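Local atomic coordinates of H127A/Y244A mutant of alginate lyase AlyC3 in complex with dimannuronate (Psychromonas sp., PDB entry 7C8F), a protein that is a mutant form of an alginate lyase that, in its native form, probably cleaves alginate by the beta-elimination of polysaccharide lyase family 7. Residues R77-T88 with R232-A243. Sequence-based numbering, arbitrary orientation.
With BEM (beta-D-mannopyranuronic acid), chain D.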
ATOM      1  N   ARG B  77     -22.454 -16.543   3.066  1.00 19.44           N
ATOM      2  CA  ARG B  77     -22.125 -16.355   1.661  1.00 18.98           C
ATOM      3  C   ARG B  77     -21.983 -17.692   0.959  1.00 17.53           C
ATOM      4  O   ARG B  77     -21.856 -18.750   1.584  1.00 19.83           O
ATOM      5  CB  ARG B  77     -20.880 -15.469   1.481  1.00 23.06           C
ATOM      6  CG  ARG B  77     -19.729 -15.754   2.431  1.00 52.15           C
ATOM      7  CD  ARG B  77     -18.861 -14.508   2.676  1.00 33.00           C
ATOM      8  NE  ARG B  77     -18.699 -13.676   1.482  1.00 35.23           N
ATOM      9  CZ  ARG B  77     -18.970 -12.375   1.433  1.00 64.69           C
ATOM     10  NH1 ARG B  77     -19.403 -11.743   2.517  1.00 45.65           N
ATOM     11  NH2 ARG B  77     -18.799 -11.698   0.302  1.00 30.34           N
ATOM     12  N   ASN B  78     -21.991 -17.618  -0.370  1.00 15.83           N
ATOM     13  CA  ASN B  78     -21.883 -18.791  -1.227  1.00 15.40           C
ATOM     14  C   ASN B  78     -21.336 -18.285  -2.563  1.00 16.53           C
ATOM     15  O   ASN B  78     -22.087 -17.727  -3.368  1.00 16.70           O
ATOM     16  CB  ASN B  78     -23.245 -19.447  -1.385  1.00 16.24           C
ATOM     17  CG  ASN B  78     -23.226 -20.600  -2.361  1.00 17.40           C
ATOM     18  OD1 ASN B  78     -22.168 -21.017  -2.829  1.00 17.20           O
ATOM     19  ND2 ASN B  78     -24.408 -21.137  -2.666  1.00 18.27           N
ATOM     20  N   GLU B  79     -20.035 -18.451  -2.776  1.00 14.96           N
ATOM     21  CA  GLU B  79     -19.380 -17.770  -3.878  1.00 15.40           C
ATOM     22  C   GLU B  79     -18.311 -18.636  -4.513  1.00 14.80           C
ATOM     23  O   GLU B  79     -17.586 -19.360  -3.822  1.00 16.77           O
ATOM     24  CB  GLU B  79     -18.673 -16.489  -3.396  1.00 16.67           C
ATOM     25  CG  GLU B  79     -19.621 -15.409  -2.891  1.00 19.05           C
ATOM     26  CD  GLU B  79     -18.910 -14.344  -2.085  1.00 20.38           C
ATOM     27  OE1 GLU B  79     -18.078 -14.688  -1.210  1.00 22.57           O
ATOM     28  OE2 GLU B  79     -19.186 -13.156  -2.337  1.00 28.68           O
ATOM     29  N   VAL B  80     -18.202 -18.541  -5.830  0.78 13.61           N
ATOM     30  CA  VAL B  80     -17.021 -19.015  -6.540  0.78 14.04           C
ATOM     31  C   VAL B  80     -15.959 -17.923  -6.461  0.78 13.68           C
ATOM     32  O   VAL B  80     -16.237 -16.751  -6.753  0.78 14.46           O
ATOM     33  CB  VAL B  80     -17.372 -19.348  -7.999  0.78 17.61           C
ATOM     34  CG1 VAL B  80     -16.131 -19.430  -8.854  0.78 24.58           C
ATOM     35  CG2 VAL B  80     -18.158 -20.665  -8.080  0.78 15.60           C
ATOM     36  N   ARG B  81     -14.747 -18.300  -6.054  1.00 12.99           N
ATOM     37  CA  ARG B  81     -13.631 -17.384  -5.834  1.00 12.53           C
ATOM     38  C   ARG B  81     -12.567 -17.724  -6.867  1.00 14.90           C
ATOM     39  O   ARG B  81     -11.958 -18.798  -6.801  1.00 13.83           O
ATOM     40  CB  ARG B  81     -13.101 -17.509  -4.401  1.00 12.87           C
ATOM     41  CG  ARG B  81     -12.052 -16.471  -3.982  1.00 13.41           C
ATOM     42  CD  ARG B  81     -10.620 -16.873  -4.363  1.00 14.75           C
ATOM     43  NE  ARG B  81      -9.634 -16.194  -3.509  1.00 13.90           N
ATOM     44  CZ  ARG B  81      -8.554 -15.543  -3.929  1.00 12.37           C
ATOM     45  NH1 ARG B  81      -7.728 -14.989  -3.032  1.00 13.53           N
ATOM     46  NH2 ARG B  81      -8.245 -15.477  -5.222  1.00 14.23           N
ATOM     47  N   VAL B  82     -12.383 -16.847  -7.848  1.00 12.01           N
ATOM     48  CA  VAL B  82     -11.390 -17.074  -8.893  1.00 12.73           C
ATOM     49  C   VAL B  82     -10.000 -16.951  -8.281  1.00 13.53           C
ATOM     50  O   VAL B  82      -9.699 -15.989  -7.571  1.00 13.63           O
ATOM     51  CB  VAL B  82     -11.606 -16.100 -10.066  1.00 12.87           C
ATOM     52  CG1 VAL B  82     -10.604 -16.359 -11.179  1.00 14.73           C
ATOM     53  CG2 VAL B  82     -13.048 -16.209 -10.606  1.00 14.18           C
ATOM     54  N   HIS B  83      -9.141 -17.943  -8.548  1.00 14.46           N
ATOM     55  CA  HIS B  83      -7.896 -18.082  -7.790  1.00 12.80           C
ATOM     56  C   HIS B  83      -6.870 -16.987  -8.053  1.00 13.85           C
ATOM     57  O   HIS B  83      -6.069 -16.682  -7.161  1.00 15.93           O
ATOM     58  CB  HIS B  83      -7.275 -19.444  -8.067  1.00 13.57           C
ATOM     59  CG  HIS B  83      -7.877 -20.535  -7.247  1.00 16.68           C
ATOM     60  ND1 HIS B  83      -8.225 -21.763  -7.770  1.00 18.91           N
ATOM     61  CD2 HIS B  83      -8.172 -20.586  -5.926  1.00 17.86           C
ATOM     62  CE1 HIS B  83      -8.701 -22.528  -6.801  1.00 17.49           C
ATOM     63  NE2 HIS B  83      -8.677 -21.839  -5.674  1.00 18.09           N
ATOM     64  N   LYS B  84      -6.836 -16.421  -9.253  1.00 14.60           N
ATOM     65  CA  LYS B  84      -5.782 -15.460  -9.576  1.00 14.57           C
ATOM     66  C   LYS B  84      -5.872 -14.216  -8.693  1.00 13.24           C
ATOM     67  O   LYS B  84      -6.899 -13.532  -8.662  1.00 14.41           O
ATOM     68  CB  LYS B  84      -5.904 -15.056 -11.047  1.00 15.62           C
ATOM     69  CG  LYS B  84      -4.877 -14.014 -11.493  1.00 18.60           C
ATOM     70  CD  LYS B  84      -3.482 -14.613 -11.569  1.00 18.31           C
ATOM     71  CE  LYS B  84      -2.456 -13.554 -11.960  1.00 19.74           C
ATOM     72  NZ  LYS B  84      -1.074 -14.134 -12.069  1.00 25.74           N
ATOM     73  N   ASN B  85      -4.778 -13.889  -8.010  1.00 14.37           N
ATOM     74  CA  ASN B  85      -4.648 -12.603  -7.312  1.00 13.41           C
ATOM     75  C   ASN B  85      -3.863 -11.696  -8.244  1.00 15.78           C
ATOM     76  O   ASN B  85      -2.633 -11.781  -8.334  1.00 17.26           O
ATOM     77  CB  ASN B  85      -3.951 -12.746  -5.962  1.00 15.22           C
ATOM     78  CG  ASN B  85      -4.680 -13.690  -5.021  1.00 13.60           C
ATOM     79  OD1 ASN B  85      -5.900 -13.637  -4.863  1.00 14.79           O
ATOM     80  ND2 ASN B  85      -3.914 -14.579  -4.389  1.00 16.62           N
ATOM     81  N   PHE B  86      -4.582 -10.839  -8.954  1.00 13.43           N
ATOM     82  CA  PHE B  86      -3.995 -10.093 -10.052  1.00 13.41           C
ATOM     83  C   PHE B  86      -3.633  -8.667  -9.667  1.00 12.61           C
ATOM     84  O   PHE B  86      -4.228  -8.054  -8.769  1.00 13.01           O
ATOM     85  CB  PHE B  86      -4.900 -10.078 -11.293  1.00 14.94           C
ATOM     86  CG  PHE B  86      -6.372  -9.826 -11.013  1.00 12.26           C
ATOM     87  CD1 PHE B  86      -6.848  -8.538 -10.782  1.00 15.58           C
ATOM     88  CD2 PHE B  86      -7.274 -10.876 -11.029  1.00 14.03           C
ATOM     89  CE1 PHE B  86      -8.207  -8.310 -10.547  1.00 14.61           C
ATOM     90  CE2 PHE B  86      -8.635 -10.660 -10.797  1.00 14.06           C
ATOM     91  CZ  PHE B  86      -9.099  -9.375 -10.556  1.00 14.73           C
ATOM     92  N   ARG B  87      -2.653  -8.134 -10.380  1.00 12.63           N
ATOM     93  CA  ARG B  87      -2.380  -6.707 -10.320  1.00 13.17           C
ATOM     94  C   ARG B  87      -3.435  -5.947 -11.104  1.00 13.44           C
ATOM     95  O   ARG B  87      -3.911  -6.405 -12.143  1.00 14.38           O
ATOM     96  CB  ARG B  87      -1.010  -6.416 -10.920  1.00 16.63           C
ATOM     97  CG  ARG B  87       0.073  -6.949 -10.028  1.00 17.82           C
ATOM     98  CD  ARG B  87       1.432  -6.450 -10.376  1.00 23.84           C
ATOM     99  NE  ARG B  87       1.572  -5.000 -10.376  1.00 17.50           N
ATOM    100  CZ  ARG B  87       2.759  -4.437 -10.224  1.00 17.26           C
ATOM    101  NH1 ARG B  87       3.813  -5.225 -10.039  1.00 19.77           N
ATOM    102  NH2 ARG B  87       2.908  -3.130 -10.254  1.00 16.66           N
ATOM    103  N   THR B  88      -3.794  -4.770 -10.607  1.00 12.27           N
ATOM    104  CA  THR B  88      -4.846  -3.969 -11.229  1.00 12.85           C
ATOM    105  C   THR B  88      -4.279  -2.767 -11.963  1.00 13.69           C
ATOM    106  O   THR B  88      -5.046  -2.005 -12.578  1.00 13.24           O
ATOM    107  CB  THR B  88      -5.843  -3.475 -10.166  1.00 13.68           C
ATOM    108  OG1 THR B  88      -5.203  -2.489  -9.329  1.00 13.63           O
ATOM    109  CG2 THR B  88      -6.341  -4.634  -9.309  1.00 15.28           C
ATOM    110  N   ARG B 232      -3.341   0.457  -6.562  1.00 12.45           N
ATOM    111  CA  ARG B 232      -2.265  -0.193  -7.306  1.00 12.09           C
ATOM    112  C   ARG B 232      -1.426  -1.247  -6.630  1.00 13.77           C
ATOM    113  O   ARG B 232      -1.026  -2.191  -7.278  1.00 13.38           O
ATOM    114  CB  ARG B 232      -1.370   0.852  -7.982  1.00 12.26           C
ATOM    115  CG  ARG B 232      -0.577   1.746  -7.058  1.00 12.55           C
ATOM    116  CD  ARG B 232       0.024   2.933  -7.792  1.00 13.55           C
ATOM    117  NE  ARG B 232       0.787   3.855  -6.963  1.00 12.19           N
ATOM    118  CZ  ARG B 232       0.262   4.875  -6.320  1.00 13.49           C
ATOM    119  NH1 ARG B 232      -1.014   5.094  -6.339  1.00 14.01           N
ATOM    120  NH2 ARG B 232       1.010   5.684  -5.643  1.00 14.48           N
ATOM    121  N   HIS B 233      -1.204  -1.052  -5.343  1.00 12.23           N
ATOM    122  CA  HIS B 233      -0.382  -1.996  -4.585  1.00 12.50           C
ATOM    123  C   HIS B 233      -1.126  -3.258  -4.158  1.00 12.19           C
ATOM    124  O   HIS B 233      -0.482  -4.188  -3.648  1.00 13.88           O
ATOM    125  CB  HIS B 233       0.155  -1.319  -3.319  1.00 12.36           C
ATOM    126  CG  HIS B 233      -0.921  -0.700  -2.473  1.00 11.91           C
ATOM    127  ND1 HIS B 233      -1.809   0.227  -2.972  1.00 13.23           N
ATOM    128  CD2 HIS B 233      -1.249  -0.876  -1.169  1.00 11.99           C
ATOM    129  CE1 HIS B 233      -2.630   0.610  -2.010  1.00 14.34           C
ATOM    130  NE2 HIS B 233      -2.305  -0.032  -0.901  1.00 13.16           N
ATOM    131  N   LEU B 234      -2.444  -3.327  -4.337  1.00 11.23           N
ATOM    132  CA  LEU B 234      -3.240  -4.415  -3.775  1.00 12.29           C
ATOM    133  C   LEU B 234      -3.551  -5.462  -4.843  1.00 13.30           C
ATOM    134  O   LEU B 234      -4.259  -5.179  -5.814  1.00 13.37           O
ATOM    135  CB  LEU B 234      -4.522  -3.854  -3.156  1.00 13.96           C
ATOM    136  CG  LEU B 234      -4.258  -2.934  -1.961  1.00 12.54           C
ATOM    137  CD1 LEU B 234      -5.543  -2.212  -1.566  1.00 15.41           C
ATOM    138  CD2 LEU B 234      -3.707  -3.751  -0.790  1.00 16.05           C
ATOM    139  N   LEU B 235      -3.030  -6.673  -4.658  1.00 12.61           N
ATOM    140  CA  LEU B 235      -3.445  -7.788  -5.500  1.00 12.22           C
ATOM    141  C   LEU B 235      -4.912  -8.092  -5.239  1.00 12.83           C
ATOM    142  O   LEU B 235      -5.361  -8.107  -4.087  1.00 14.77           O
ATOM    143  CB  LEU B 235      -2.603  -9.025  -5.180  1.00 14.38           C
ATOM    144  CG  LEU B 235      -1.094  -8.881  -5.390  1.00 13.91           C
ATOM    145  CD1 LEU B 235      -0.391 -10.210  -5.116  1.00 18.60           C
ATOM    146  CD2 LEU B 235      -0.777  -8.397  -6.805  1.00 17.78           C
ATOM    147  N   SER B 236      -5.666  -8.320  -6.314  1.00 12.96           N
ATOM    148  CA  SER B 236      -7.118  -8.346  -6.244  1.00 12.22           C
ATOM    149  C   SER B 236      -7.661  -9.609  -6.908  1.00 12.75           C
ATOM    150  O   SER B 236      -6.955 -10.309  -7.646  1.00 13.37           O
ATOM    151  CB  SER B 236      -7.689  -7.073  -6.874  1.00 12.40           C
ATOM    152  OG  SER B 236      -7.188  -5.927  -6.174  1.00 13.57           O
ATOM    153  N   TYR B 237      -8.927  -9.918  -6.626  1.00 10.94           N
ATOM    154  CA  TYR B 237      -9.501 -11.151  -7.151  1.00 10.42           C
ATOM    155  C   TYR B 237     -11.007 -11.026  -7.273  1.00 12.15           C
ATOM    156  O   TYR B 237     -11.643 -10.189  -6.618  1.00 12.77           O
ATOM    157  CB  TYR B 237      -9.139 -12.380  -6.308  1.00 13.11           C
ATOM    158  CG  TYR B 237      -9.583 -12.360  -4.855  1.00 11.10           C
ATOM    159  CD1 TYR B 237      -8.777 -11.810  -3.859  1.00 12.21           C
ATOM    160  CD2 TYR B 237     -10.789 -12.938  -4.477  1.00 11.43           C
ATOM    161  CE1 TYR B 237      -9.177 -11.835  -2.529  1.00 13.64           C
ATOM    162  CE2 TYR B 237     -11.188 -12.982  -3.158  1.00 12.74           C
ATOM    163  CZ  TYR B 237     -10.381 -12.422  -2.183  1.00 14.60           C
ATOM    164  OH  TYR B 237     -10.767 -12.440  -0.853  1.00 18.41           O
ATOM    165  N   PHE B 238     -11.577 -11.879  -8.122  1.00 11.52           N
ATOM    166  CA  PHE B 238     -13.009 -11.901  -8.391  1.00 12.47           C
ATOM    167  C   PHE B 238     -13.736 -12.936  -7.537  1.00 11.58           C
ATOM    168  O   PHE B 238     -13.224 -14.032  -7.284  1.00 12.16           O
ATOM    169  CB  PHE B 238     -13.277 -12.296  -9.845  1.00 13.70           C
ATOM    170  CG  PHE B 238     -12.916 -11.250 -10.859  1.00 11.89           C
ATOM    171  CD1 PHE B 238     -13.492  -9.978 -10.821  1.00 12.51           C
ATOM    172  CD2 PHE B 238     -12.063 -11.561 -11.908  1.00 13.91           C
ATOM    173  CE1 PHE B 238     -13.176  -9.040 -11.788  1.00 15.28           C
ATOM    174  CE2 PHE B 238     -11.760 -10.629 -12.880  1.00 12.97           C
ATOM    175  CZ  PHE B 238     -12.311  -9.363 -12.822  1.00 14.06           C
ATOM    176  N   LYS B 239     -14.972 -12.601  -7.155  1.00 12.39           N
ATOM    177  CA  LYS B 239     -15.921 -13.560  -6.611  1.00 12.80           C
ATOM    178  C   LYS B 239     -17.280 -13.336  -7.250  1.00 13.68           C
ATOM    179  O   LYS B 239     -17.628 -12.213  -7.640  1.00 13.46           O
ATOM    180  CB  LYS B 239     -16.086 -13.435  -5.096  1.00 13.87           C
ATOM    181  CG  LYS B 239     -14.803 -13.749  -4.346  1.00 17.51           C
ATOM    182  CD  LYS B 239     -15.023 -13.989  -2.861  1.00 20.18           C
ATOM    183  CE  LYS B 239     -15.274 -12.688  -2.121  1.00 20.38           C
ATOM    184  NZ  LYS B 239     -15.489 -12.985  -0.671  1.00 27.75           N
ATOM    185  N   ALA B 240     -18.061 -14.405  -7.318  1.00 12.25           N
ATOM    186  CA  ALA B 240     -19.410 -14.363  -7.855  1.00 12.32           C
ATOM    187  C   ALA B 240     -20.265 -15.376  -7.114  1.00 13.50           C
ATOM    188  O   ALA B 240     -19.809 -16.487  -6.835  1.00 14.33           O
ATOM    189  CB  ALA B 240     -19.425 -14.667  -9.359  1.00 13.19           C
ATOM    190  N   GLY B 241     -21.502 -14.991  -6.811  1.00 13.84           N
ATOM    191  CA  GLY B 241     -22.443 -15.889  -6.160  1.00 14.34           C
ATOM    192  C   GLY B 241     -23.453 -15.073  -5.390  1.00 13.67           C
ATOM    193  O   GLY B 241     -24.036 -14.141  -5.960  1.00 14.93           O
ATOM    194  N   VAL B 242     -23.646 -15.364  -4.101  1.00 15.03           N
ATOM    195  CA  VAL B 242     -24.464 -14.523  -3.226  1.00 13.99           C
ATOM    196  C   VAL B 242     -23.755 -14.329  -1.899  1.00 15.90           C
ATOM    197  O   VAL B 242     -23.077 -15.233  -1.398  1.00 17.07           O
ATOM    198  CB  VAL B 242     -25.876 -15.095  -2.970  1.00 15.48           C
ATOM    199  CG1 VAL B 242     -26.687 -15.097  -4.233  1.00 17.61           C
ATOM    200  CG2 VAL B 242     -25.781 -16.496  -2.383  1.00 17.32           C
ATOM    201  N   ALA B 243     -23.905 -13.133  -1.342  1.00 15.56           N
ATOM    202  CA  ALA B 243     -23.484 -12.820   0.014  1.00 16.49           C
ATOM    203  C   ALA B 243     -24.576 -11.942   0.599  1.00 17.00           C
ATOM    204  O   ALA B 243     -25.008 -10.984  -0.050  1.00 17.05           O
ATOM    205  CB  ALA B 243     -22.130 -12.100   0.032  1.00 16.49           C
TER
HETATM  206  C1  BEM D   1     -14.649  -9.967   4.729  1.00 66.32           C
HETATM  207  C2  BEM D   1     -14.101  -8.655   5.260  1.00 61.16           C
HETATM  208  O2  BEM D   1     -13.229  -8.073   4.309  1.00 66.96           O
HETATM  209  C3  BEM D   1     -15.233  -7.721   5.601  1.00 61.22           C
HETATM  210  O3  BEM D   1     -14.740  -6.468   5.959  1.00 30.16           O
HETATM  211  C4  BEM D   1     -16.222  -7.591   4.452  1.00 85.78           C
HETATM  212  O4  BEM D   1     -17.402  -6.976   4.958  1.00 35.99           O
HETATM  213  C5  BEM D   1     -16.601  -8.956   3.927  1.00 77.57           C
HETATM  214  O5  BEM D   1     -15.489  -9.765   3.631  1.00 52.11           O
HETATM  215  C6  BEM D   1     -17.327  -8.718   2.663  1.00 69.73           C
HETATM  216  O6B BEM D   1     -16.706  -8.819   1.606  1.00 87.93           O
HETATM  217  O6A BEM D   1     -18.541  -8.611   2.706  1.00 69.20           O
HETATM  218  O1  BEM D   1     -13.609 -10.797   4.246  1.00 61.65           O
HETATM  219  O   HOH W   1      -9.574 -13.656  -9.303  1.00 13.34           O
HETATM  220  O   HOH W   2      -3.208  -3.879  -7.979  1.00 13.56           O
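Arg77 lays one face of its guanidinium against the Ala243 methyl, an engineered residue that replaces a tyrosine, with CB 3.4 Å from NH2. Its NH1 donates a 3.3 Å hydrogen bond to mannuronate O6A. Glu79 holds this arginine side-on: Arg77 NE lies 2.9 Å from Glu79 OE1, while NH2 reaches OE2. Lys239 NZ lies 3.1 Å from Glu79 OE1, on the carboxylate face opposite Arg77 NE, so one acid joins two cations and probably steadies the sugar-binding arginine. Across from Glu79 the backbone turns a corner at Gly241, where a side chain would clash with Asn78 O. Val80 and Ala240 exchange two backbone hydrogen bonds. Arg81 bends at chi2 (-86°), bringing its guanidinium flat over the Tyr237 ring, centres 3.5 Å apart and planes 5° apart, a cation-pi stack. NH1 and NH2 both grip Asn85 OD1, and NH2 also binds Val82 O, fixing the group's rotation. Beyond Val82 the ladder is interrupted and a water bridges Val82 O, Lys84 O and Phe238 N. Pairing resumes between Phe86 and Ser236, joined by two backbone hydrogen bonds; Ser236 O lies over the centre of the Phe86 ring, which meets Phe238 obliquely, CE2 to CD2 3.7 Å. Arg77-Arg81 (RNEVR) matches the R-x-E-x-R motif of PL7 lyases and 237-245 their YFKAGxYNQ, its tyrosine mutated, on strands of the beta-jelly roll, with Phe238 against strand 203-210 of the other sheet.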